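Local coordinates for putative acyl-[acyl-carrier-protein] desaturase DesA2 (Mycobacterium tuberculosis, PDB 1ZA0) that may introduce double bonds into acyl chains carried on acyl carrier protein during mycobacterial fatty acid biosynthesis, as a di-iron desaturase of the ferritin-like type, at residues D36-D41 / L118-E123; E15-A20 / A197-H202. One frame throughout, in Å; residues are numbered along the deposited sequence.

How the contacts relate
Both contacts lie within one ferritin-like desaturase fold, on opposite sides of the chain's centre, about 38 Å apart between centres and about 24 Å between nearest atoms, so neither touches the other. Along the chain the order is 15-20, 36-41, 118-123, 197-202: contact 2 joins the outermost pieces and contact 1 the inner ones. Contact 2 lays helix 9-27 on helix 176-206, whereas contact 1 sets the loop following helix 9-27 against the C-terminal end of helix 95-121. Helices 95-121 and 176-206 both carry ligands of the bound manganese, E107 on the former and E189 and H192 on the latter. The N-terminal region thus packs on two metal-bearing helices at widely separated points.

Contact 1: D36-D41 / L118-E123; sequences DYVPFD and LVVTRE
V38, P39 and F40 meet V120 and T121 where an inverse gamma turn centred on P39 packs on the last turn of helix 95-121, part of the ferritin-like helical fold. Along the loop, V38 comes first: V38 CG1 reaches V120 CG2 at 3.6 Å. The chi1 of V38 (180°) sets CG1 opposite the backbone N, and the same methyl lies 3.5 Å above the plane of the F40 ring, over its centre. It is therefore shared between the helix and the aromatic ring. P39 follows, touching the helix through both its ring and its carbonyl. On the ring side P39 CG meets T121 CG2 at 3.8 Å, while T121 OG1 is taken up by a hydrogen bond with Y117 O, one turn back in the helix. The short turn, with P39 at phi -83° and psi 75°, is closed by a weak bond from F40 N to V38 O at 2.9 Å. F40 lies next; its CB is directed away from the helix, yet F40 CD1 still comes to 3.9 Å from V120 CG2, the two side chains crossing at about a right angle. No hydrogen bond spans the segments, and V120 supplies the largest share of the interface. Its two methyls divide the work: CG2 serves V38 and F40, and CG1 takes the carbonyl contact of the turn. There V120 CG1 stands 3.2 Å from P39 O.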
loop_
_atom_site.group_PDB
_atom_site.type_symbol
_atom_site.label_atom_id
_atom_site.label_comp_id
_atom_site.label_asym_id
_atom_site.label_seq_id
_atom_site.Cartn_x
_atom_site.Cartn_y
_atom_site.Cartn_z
ATOM N N ASP A 36 11.544 -2.748 15.698
ATOM C CA ASP A 36 11.930 -4.133 15.825
ATOM C C ASP A 36 12.398 -4.708 14.509
ATOM O O ASP A 36 12.866 -5.811 14.513
ATOM C CB ASP A 36 10.738 -4.967 16.339
ATOM C CG ASP A 36 10.517 -4.843 17.826
ATOM O OD1 ASP A 36 11.464 -4.515 18.596
ATOM O OD2 ASP A 36 9.393 -5.063 18.326
ATOM N N TYR A 37 12.205 -4.033 13.377
ATOM C CA TYR A 37 12.671 -4.498 12.085
ATOM C C TYR A 37 13.839 -3.704 11.530
ATOM O O TYR A 37 14.168 -3.757 10.306
ATOM C CB TYR A 37 11.498 -4.517 11.097
ATOM C CG TYR A 37 10.592 -5.678 11.408
ATOM C CD1 TYR A 37 10.821 -6.948 10.795
ATOM C CD2 TYR A 37 9.560 -5.558 12.349
ATOM C CE1 TYR A 37 10.015 -8.042 11.108
ATOM C CE2 TYR A 37 8.738 -6.638 12.653
ATOM C CZ TYR A 37 8.970 -7.878 12.040
ATOM O OH TYR A 37 8.198 -8.924 12.373
ATOM N N VAL A 38 14.489 -2.970 12.429
ATOM C CA VAL A 38 15.625 -2.107 12.003
ATOM C C VAL A 38 16.923 -2.546 12.696
ATOM O O VAL A 38 16.991 -2.522 13.890
ATOM C CB VAL A 38 15.336 -0.601 12.320
ATOM C CG1 VAL A 38 16.484 0.282 11.889
ATOM C CG2 VAL A 38 14.054 -0.172 11.591
ATOM N N PRO A 39 17.938 -2.969 11.934
ATOM C CA PRO A 39 19.181 -3.469 12.534
ATOM C C PRO A 39 20.100 -2.322 12.884
ATOM O O PRO A 39 21.073 -2.051 12.176
ATOM C CB PRO A 39 19.804 -4.333 11.400
ATOM C CG PRO A 39 19.342 -3.649 10.148
ATOM C CD PRO A 39 17.963 -3.081 10.472
ATOM N N PHE A 40 19.752 -1.661 13.937
ATOM C CA PHE A 40 20.430 -0.469 14.402
ATOM C C PHE A 40 21.914 -0.707 14.612
ATOM O O PHE A 40 22.683 0.211 14.360
ATOM C CB PHE A 40 19.790 0.040 15.709
ATOM C CG PHE A 40 18.444 0.690 15.502
ATOM C CD1 PHE A 40 18.356 1.927 14.868
ATOM C CD2 PHE A 40 17.285 0.055 15.934
ATOM C CE1 PHE A 40 17.112 2.526 14.671
ATOM C CE2 PHE A 40 16.021 0.603 15.725
ATOM C CZ PHE A 40 15.923 1.856 15.088
ATOM N N ASP A 41 22.313 -1.937 15.021
ATOM C CA ASP A 41 23.736 -2.298 15.220
ATOM C C ASP A 41 24.578 -1.958 14.013
ATOM O O ASP A 41 25.736 -1.685 14.174
ATOM C CB ASP A 41 23.920 -3.832 15.354
ATOM C CG ASP A 41 23.568 -4.366 16.711
ATOM O OD1 ASP A 41 23.218 -3.610 17.649
ATOM O OD2 ASP A 41 23.565 -5.593 16.913
ATOM N N LEU A 118 16.063 1.760 5.785
ATOM C CA LEU A 118 16.856 2.204 4.664
ATOM C C LEU A 118 18.068 3.111 5.019
ATOM O O LEU A 118 19.145 3.021 4.363
ATOM C CB LEU A 118 15.978 2.927 3.679
ATOM C CG LEU A 118 15.035 2.048 2.836
ATOM C CD1 LEU A 118 14.138 2.882 1.923
ATOM C CD2 LEU A 118 15.843 1.018 2.060
ATOM N N VAL A 119 17.853 3.995 5.992
ATOM C CA VAL A 119 18.866 4.919 6.399
ATOM C C VAL A 119 19.903 4.204 7.290
ATOM O O VAL A 119 21.065 4.506 7.196
ATOM C CB VAL A 119 18.302 6.205 7.063
ATOM C CG1 VAL A 119 17.770 5.929 8.418
ATOM C CG2 VAL A 119 19.442 7.294 7.136
ATOM N N VAL A 120 19.494 3.253 8.131
ATOM C CA VAL A 120 20.428 2.555 8.987
ATOM C C VAL A 120 21.321 1.638 8.164
ATOM O O VAL A 120 22.496 1.450 8.511
ATOM C CB VAL A 120 19.671 1.762 10.063
ATOM C CG1 VAL A 120 20.444 0.677 10.618
ATOM C CG2 VAL A 120 19.098 2.683 11.099
ATOM N N THR A 121 20.743 0.985 7.149
ATOM C CA THR A 121 21.471 0.016 6.368
ATOM C C THR A 121 22.238 0.629 5.234
ATOM O O THR A 121 22.987 -0.108 4.622
ATOM C CB THR A 121 20.539 -1.065 5.710
ATOM O OG1 THR A 121 19.562 -0.441 4.895
ATOM C CG2 THR A 121 19.781 -1.852 6.777
ATOM N N ARG A 122 21.986 1.906 4.912
ATOM C CA ARG A 122 22.574 2.635 3.778
ATOM C C ARG A 122 22.300 2.000 2.402
ATOM O O ARG A 122 23.137 2.077 1.483
ATOM C CB ARG A 122 24.128 2.711 3.945
ATOM C CG ARG A 122 24.683 3.147 5.345
ATOM C CD ARG A 122 24.726 4.562 5.461
ATOM N NE ARG A 122 25.426 5.220 6.623
ATOM C CZ ARG A 122 26.533 5.964 6.515
ATOM N NH1 ARG A 122 27.218 6.042 5.384
ATOM N NH2 ARG A 122 26.950 6.665 7.553
ATOM N N GLU A 123 21.135 1.405 2.239
ATOM C CA GLU A 123 20.841 0.678 1.053
ATOM C C GLU A 123 20.456 1.611 -0.069
ATOM O O GLU A 123 20.441 1.182 -1.197
ATOM C CB GLU A 123 19.777 -0.396 1.322
ATOM C CG GLU A 123 20.333 -1.628 2.049
ATOM C CD GLU A 123 21.307 -2.430 1.132
ATOM O OE1 GLU A 123 21.296 -2.242 -0.128
ATOM O OE2 GLU A 123 22.144 -3.151 1.676
#

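Contact 2: E15-A20 / A197-H202; sequences EPVVEA and ANLVTH
V17 and L199 mark the nearest backbone approach of two helical segments, their CA atoms 6.6 Å apart. The local axes come within 9.9 Å and run nearly antiparallel, at 155° between their N-to-C directions, as helix 9-27 lies along helix 176-206 of the ferritin-like desaturase fold. Helix 9-27 is kinked at P16 and V17, whose backbone N atoms make no bond to the turn before; P16 N, as a proline nitrogen, has no hydrogen to give.

V17 points toward the other helix and splits its two methyls between different partners. With chi1 at -177°, V17 CG1 lies opposite the backbone N and meets L199 CD2 at 3.7 Å. The other methyl, V17 CG2, sits over one face of the H202 imidazole, 3.9 Å from the ring centroid and 23° off the ring normal. This is a CH-pi contact, displaced toward the rim: the nearest ring atom is H202 CG, at 3.6 Å from V17 CG2. The imidazole's NE2 is hydrogen-bonded to E13 OE1, so a carboxylate one turn earlier in helix 9-27 probably helps hold the ring's orientation beneath the methyl.

On the more buried side, L199 CD2 also meets V18 CG2 at 3.7 Å, so a single leucine methyl touches both valines. L199 further packs on W96 of helix 95-121 and L152 of helix 148-172, bringing several helices together around one side chain. A polar link accompanies the apolar packing, for N198 ND2 is hydrogen-bonded to N21 OD1.

Within the two segments, then, association rests on methyl packing and one CH-pi contact, while the hydrogen bonds of H202 and N198 to E13 and N21 add directional links that probably help set how the helices align.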
loop_
_atom_site.group_PDB
_atom_site.type_symbol
_atom_site.label_atom_id
_atom_site.label_comp_id
_atom_site.label_asym_id
_atom_site.label_seq_id
_atom_site.Cartn_x
_atom_site.Cartn_y
_atom_site.Cartn_z
ATOM N N GLU A 15 -22.458 2.639 9.620
ATOM C CA GLU A 15 -21.914 2.598 10.960
ATOM C C GLU A 15 -21.887 1.227 11.587
ATOM O O GLU A 15 -20.909 0.895 12.230
ATOM C CB GLU A 15 -22.591 3.647 11.902
ATOM C CG GLU A 15 -21.771 3.955 13.153
ATOM C CD GLU A 15 -20.566 4.952 13.018
ATOM O OE1 GLU A 15 -20.149 5.391 11.889
ATOM O OE2 GLU A 15 -20.008 5.284 14.098
ATOM N N PRO A 16 -22.919 0.408 11.396
ATOM C CA PRO A 16 -22.897 -0.940 11.947
ATOM C C PRO A 16 -21.780 -1.800 11.275
ATOM O O PRO A 16 -21.218 -2.672 11.938
ATOM C CB PRO A 16 -24.289 -1.501 11.569
ATOM C CG PRO A 16 -25.092 -0.313 11.199
ATOM C CD PRO A 16 -24.126 0.634 10.583
ATOM N N VAL A 17 -21.500 -1.516 10.011
ATOM C CA VAL A 17 -20.464 -2.245 9.264
ATOM C C VAL A 17 -19.032 -1.803 9.704
ATOM O O VAL A 17 -18.138 -2.636 9.929
ATOM C CB VAL A 17 -20.642 -2.084 7.759
ATOM C CG1 VAL A 17 -19.549 -2.936 6.966
ATOM C CG2 VAL A 17 -22.021 -2.556 7.326
ATOM N N VAL A 18 -18.866 -0.503 9.926
ATOM C CA VAL A 18 -17.614 0.046 10.441
ATOM C C VAL A 18 -17.358 -0.542 11.780
ATOM O O VAL A 18 -16.239 -1.008 12.077
ATOM C CB VAL A 18 -17.680 1.605 10.414
ATOM C CG1 VAL A 18 -16.476 2.257 11.020
ATOM C CG2 VAL A 18 -17.806 2.072 9.007
ATOM N N GLU A 19 -18.421 -0.625 12.621
ATOM C CA GLU A 19 -18.244 -1.151 13.971
ATOM C C GLU A 19 -17.828 -2.582 13.964
ATOM O O GLU A 19 -16.969 -3.012 14.744
ATOM C CB GLU A 19 -19.587 -0.978 14.780
ATOM C CG GLU A 19 -19.578 -1.636 16.159
ATOM C CD GLU A 19 -20.839 -1.363 17.024
ATOM O OE1 GLU A 19 -21.862 -0.841 16.524
ATOM O OE2 GLU A 19 -20.811 -1.736 18.192
ATOM N N ALA A 20 -18.544 -3.402 13.172
ATOM C CA ALA A 20 -18.234 -4.843 13.100
ATOM C C ALA A 20 -16.762 -5.076 12.604
ATOM O O ALA A 20 -16.030 -5.898 13.084
ATOM C CB ALA A 20 -19.237 -5.531 12.126
ATOM N N ALA A 197 -13.037 -2.974 1.543
ATOM C CA ALA A 197 -13.855 -3.750 0.618
ATOM C C ALA A 197 -15.188 -4.166 1.280
ATOM O O ALA A 197 -16.185 -4.329 0.605
ATOM C CB ALA A 197 -13.102 -4.976 0.150
ATOM N N ASN A 198 -15.179 -4.426 2.582
ATOM C CA ASN A 198 -16.420 -4.811 3.245
ATOM C C ASN A 198 -17.412 -3.596 3.232
ATOM O O ASN A 198 -18.626 -3.781 3.101
ATOM C CB ASN A 198 -16.136 -5.321 4.685
ATOM C CG ASN A 198 -15.523 -6.707 4.704
ATOM O OD1 ASN A 198 -15.585 -7.411 3.662
ATOM N ND2 ASN A 198 -14.951 -7.148 5.901
ATOM N N LEU A 199 -16.882 -2.372 3.324
ATOM C CA LEU A 199 -17.712 -1.168 3.331
ATOM C C LEU A 199 -18.318 -1.030 1.966
ATOM O O LEU A 199 -19.495 -0.677 1.834
ATOM C CB LEU A 199 -16.938 0.079 3.714
ATOM C CG LEU A 199 -16.315 0.145 5.080
ATOM C CD1 LEU A 199 -15.612 1.486 5.396
ATOM C CD2 LEU A 199 -17.353 -0.091 6.064
ATOM N N VAL A 200 -17.546 -1.346 0.940
ATOM C CA VAL A 200 -17.998 -1.296 -0.420
ATOM C C VAL A 200 -19.104 -2.338 -0.696
ATOM O O VAL A 200 -20.074 -2.073 -1.454
ATOM C CB VAL A 200 -16.876 -1.469 -1.424
ATOM C CG1 VAL A 200 -17.393 -1.647 -2.833
ATOM C CG2 VAL A 200 -15.897 -0.274 -1.395
ATOM N N THR A 201 -18.958 -3.504 -0.102
ATOM C CA THR A 201 -20.026 -4.510 -0.174
ATOM C C THR A 201 -21.337 -3.920 0.388
ATOM O O THR A 201 -22.346 -4.109 -0.245
ATOM C CB THR A 201 -19.590 -5.791 0.579
ATOM O OG1 THR A 201 -18.505 -6.386 -0.157
ATOM C CG2 THR A 201 -20.717 -6.853 0.590
ATOM N N HIS A 202 -21.325 -3.276 1.565
ATOM C CA HIS A 202 -22.531 -2.658 2.097
ATOM C C HIS A 202 -23.055 -1.540 1.188
ATOM O O HIS A 202 -24.263 -1.423 1.030
ATOM C CB HIS A 202 -22.376 -2.236 3.551
ATOM C CG HIS A 202 -23.674 -1.834 4.211
ATOM N ND1 HIS A 202 -24.701 -2.724 4.463
ATOM C CD2 HIS A 202 -24.126 -0.623 4.643
ATOM C CE1 HIS A 202 -25.721 -2.087 5.026
ATOM N NE2 HIS A 202 -25.406 -0.809 5.138
#